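Long-range contact in alkaline serine protease AL20 (Nesterenkonia abyssinica, PDB 3CP7), which probably cleaves peptide bonds as a secreted, thermostable alkaline serine protease of the trypsin-like fold: residues P120-Y128 against G154-C162. Sequence-based numbering, arbitrary orientation.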
loop_
_atom_site.group_PDB
_atom_site.type_symbol
_atom_site.label_atom_id
_atom_site.label_comp_id
_atom_site.label_asym_id
_atom_site.label_seq_id
_atom_site.Cartn_x
_atom_site.Cartn_y
_atom_site.Cartn_z
ATOM N N PRO A 120 -20.402 1.179 -14.610
ATOM C CA PRO A 120 -21.685 1.442 -13.966
ATOM C C PRO A 120 -21.963 0.520 -12.784
ATOM O O PRO A 120 -21.472 -0.613 -12.737
ATOM C CB PRO A 120 -22.696 1.172 -15.089
ATOM C CG PRO A 120 -21.938 1.435 -16.336
ATOM C CD PRO A 120 -20.562 0.895 -16.046
ATOM N N ARG A 121 -22.744 1.027 -11.839
ATOM C CA ARG A 121 -23.328 0.207 -10.790
ATOM C C ARG A 121 -24.493 -0.610 -11.348
ATOM O O ARG A 121 -25.068 -0.257 -12.381
ATOM C CB ARG A 121 -23.809 1.098 -9.638
ATOM C CG ARG A 121 -22.683 1.883 -8.975
ATOM C CD ARG A 121 -23.176 2.761 -7.823
ATOM N NE ARG A 121 -23.620 1.988 -6.660
ATOM C CZ ARG A 121 -22.805 1.429 -5.762
ATOM N NH1 ARG A 121 -21.496 1.549 -5.895
ATOM N NH2 ARG A 121 -23.291 0.728 -4.747
ATOM N N GLY A 122 -24.836 -1.697 -10.669
ATOM C CA GLY A 122 -26.034 -2.461 -11.002
ATOM C C GLY A 122 -25.902 -3.357 -12.211
ATOM O O GLY A 122 -26.908 -3.735 -12.821
ATOM N N GLN A 123 -24.670 -3.734 -12.541
ATOM C CA GLN A 123 -24.425 -4.655 -13.646
ATOM C C GLN A 123 -24.664 -6.110 -13.242
ATOM O O GLN A 123 -24.767 -6.429 -12.059
ATOM C CB GLN A 123 -22.990 -4.505 -14.150
ATOM C CG GLN A 123 -22.634 -3.118 -14.667
ATOM C CD GLN A 123 -23.106 -2.891 -16.077
ATOM O OE1 GLN A 123 -22.321 -2.966 -17.026
ATOM N NE2 GLN A 123 -24.399 -2.640 -16.232
ATOM N N TYR A 124 -24.737 -6.985 -14.243
ATOM C CA TYR A 124 -24.860 -8.416 -14.038
ATOM C C TYR A 124 -23.464 -9.036 -13.908
ATOM O O TYR A 124 -22.562 -8.735 -14.702
ATOM C CB TYR A 124 -25.608 -9.050 -15.220
ATOM C CG TYR A 124 -25.859 -10.530 -15.076
ATOM C CD1 TYR A 124 -26.998 -11.009 -14.441
ATOM C CD2 TYR A 124 -24.954 -11.456 -15.581
ATOM C CE1 TYR A 124 -27.227 -12.376 -14.316
ATOM C CE2 TYR A 124 -25.172 -12.814 -15.455
ATOM C CZ TYR A 124 -26.307 -13.272 -14.824
ATOM O OH TYR A 124 -26.514 -14.634 -14.717
ATOM N N TYR A 125 -23.313 -9.913 -12.922
ATOM C CA TYR A 125 -22.038 -10.536 -12.609
ATOM C C TYR A 125 -22.117 -12.040 -12.514
ATOM O O TYR A 125 -23.159 -12.609 -12.167
ATOM C CB TYR A 125 -21.522 -10.040 -11.250
ATOM C CG TYR A 125 -21.071 -8.602 -11.238
ATOM C CD1 TYR A 125 -21.925 -7.589 -10.802
ATOM C CD2 TYR A 125 -19.789 -8.247 -11.678
ATOM C CE1 TYR A 125 -21.516 -6.261 -10.785
ATOM C CE2 TYR A 125 -19.369 -6.918 -11.668
ATOM C CZ TYR A 125 -20.250 -5.924 -11.226
ATOM O OH TYR A 125 -19.871 -4.609 -11.195
ATOM N N SER A 126 -20.974 -12.665 -12.789
ATOM C CA SER A 126 -20.692 -14.039 -12.435
ATOM C C SER A 126 -19.522 -14.018 -11.454
ATOM O O SER A 126 -18.432 -13.534 -11.792
ATOM C CB SER A 126 -20.306 -14.828 -13.687
ATOM O OG SER A 126 -21.379 -14.832 -14.612
ATOM N N ALA A 127 -19.764 -14.498 -10.236
ATOM C CA ALA A 127 -18.750 -14.492 -9.170
ATOM C C ALA A 127 -18.310 -15.915 -8.877
ATOM O O ALA A 127 -19.118 -16.839 -8.924
ATOM C CB ALA A 127 -19.300 -13.840 -7.915
ATOM N N TYR A 128 -17.028 -16.092 -8.575
ATOM C CA TYR A 128 -16.436 -17.418 -8.409
ATOM C C TYR A 128 -15.626 -17.495 -7.137
ATOM O O TYR A 128 -15.101 -16.485 -6.665
ATOM C CB TYR A 128 -15.555 -17.765 -9.625
ATOM C CG TYR A 128 -16.392 -17.925 -10.862
ATOM C CD1 TYR A 128 -16.759 -16.819 -11.620
ATOM C CD2 TYR A 128 -16.848 -19.182 -11.258
ATOM C CE1 TYR A 128 -17.567 -16.951 -12.746
ATOM C CE2 TYR A 128 -17.655 -19.326 -12.389
ATOM C CZ TYR A 128 -18.016 -18.209 -13.109
ATOM O OH TYR A 128 -18.806 -18.320 -14.228
ATOM N N GLY A 154 -25.917 1.396 2.795
ATOM C CA GLY A 154 -25.665 2.691 2.176
ATOM C C GLY A 154 -24.232 2.981 1.778
ATOM O O GLY A 154 -23.938 4.082 1.310
ATOM N N SER A 155 -23.333 2.011 1.955
ATOM C CA SER A 155 -21.968 2.186 1.472
ATOM C C SER A 155 -21.932 1.971 -0.035
ATOM O O SER A 155 -22.944 1.619 -0.643
ATOM C CB SER A 155 -21.007 1.221 2.179
ATOM O OG SER A 155 -20.921 -0.038 1.516
ATOM N N SER A 156 -20.752 2.169 -0.624
ATOM C CA SER A 156 -20.579 2.007 -2.069
ATOM C C SER A 156 -20.461 0.542 -2.511
ATOM O O SER A 156 -20.365 0.258 -3.715
ATOM C CB SER A 156 -19.373 2.810 -2.564
ATOM O OG SER A 156 -18.188 2.317 -1.957
ATOM N N THR A 157 -20.455 -0.403 -1.571
ATOM C CA THR A 157 -20.409 -1.818 -1.985
ATOM C C THR A 157 -21.703 -2.218 -2.699
ATOM O O THR A 157 -22.717 -1.492 -2.647
ATOM C CB THR A 157 -20.149 -2.781 -0.813
ATOM O OG1 THR A 157 -21.269 -2.743 0.076
ATOM C CG2 THR A 157 -18.888 -2.377 -0.070
ATOM N N GLN A 158 -21.658 -3.356 -3.381
ATOM C CA GLN A 158 -22.835 -3.907 -4.054
ATOM C C GLN A 158 -23.015 -5.357 -3.664
ATOM O O GLN A 158 -22.042 -6.041 -3.336
ATOM C CB GLN A 158 -22.700 -3.816 -5.572
ATOM C CG GLN A 158 -22.448 -2.418 -6.094
ATOM C CD GLN A 158 -22.513 -2.373 -7.605
ATOM O OE1 GLN A 158 -23.527 -1.982 -8.178
ATOM N NE2 GLN A 158 -21.451 -2.817 -8.260
ATOM N N GLY A 159 -24.260 -5.820 -3.712
ATOM C CA GLY A 159 -24.575 -7.193 -3.373
ATOM C C GLY A 159 -25.168 -7.945 -4.539
ATOM O O GLY A 159 -25.873 -7.370 -5.372
ATOM N N ILE A 160 -24.862 -9.238 -4.598
ATOM C CA ILE A 160 -25.510 -10.148 -5.540
ATOM C C ILE A 160 -26.048 -11.383 -4.819
ATOM O O ILE A 160 -25.516 -11.781 -3.793
ATOM C CB ILE A 160 -24.549 -10.606 -6.682
ATOM C CG1 ILE A 160 -23.279 -11.287 -6.122
ATOM C CG2 ILE A 160 -24.208 -9.431 -7.589
ATOM C CD1 ILE A 160 -22.366 -11.917 -7.181
ATOM N N PRO A 161 -27.098 -12.018 -5.370
ATOM C CA PRO A 161 -27.539 -13.279 -4.771
ATOM C C PRO A 161 -26.440 -14.335 -4.884
ATOM O O PRO A 161 -25.907 -14.560 -5.979
ATOM C CB PRO A 161 -28.765 -13.672 -5.611
ATOM C CG PRO A 161 -28.652 -12.893 -6.881
ATOM C CD PRO A 161 -27.907 -11.630 -6.544
ATOM N N CYS A 162 -26.084 -14.953 -3.762
ATOM C CA CYS A 162 -24.945 -15.864 -3.736
ATOM C C CYS A 162 -24.901 -16.660 -2.456
ATOM O O CYS A 162 -24.914 -16.086 -1.373
ATOM C CB CYS A 162 -23.646 -15.060 -3.853
ATOM S SG CYS A 162 -22.171 -16.073 -4.003
HETATM O O HOH W 1 -22.049 -2.954 -11.310
#
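Arg121 and Gln158 cross where the loops leading into strands 124-129 and 158-161 of the second six-stranded antiparallel sheet in this trypsin-like fold come together. Strand 142-150 lies between the two strands, so side chains make the link. The Arg121 chain turns about its CG-CD bond (chi3 69°) and brings its guanidinium to the backbone of the loop before strand 158-161. NH1 donates to Ser156 O at 2.8 Å, in the guanidinium plane. NH2 donates to Thr157 O at 3.1 Å from above that carbonyl's plane, and weakly to Ser156 O. The Gln158 amide carbon CD sits over one guanidinium face, the two planes 40° apart. A leucine here has no N-H groups to give, and the carbonyls of Ser156 and Thr157 would probably be left without these donors, the loop less firmly held. Further along, Ala127 CB meets Ile160 CD1 at 3.7 Å, beside Trp173. The Tyr125 ring stands almost perpendicular to the Gln158 amide. Water 1 joins them, accepting from Gln158 NE2 and lying 2.7 Å from Tyr125 OH; it also donates to Pro120 O. The other end of the amide is fixed too: Gln158 OE1 accepts from Gly122 N at 2.8 Å, in the carbonyl plane.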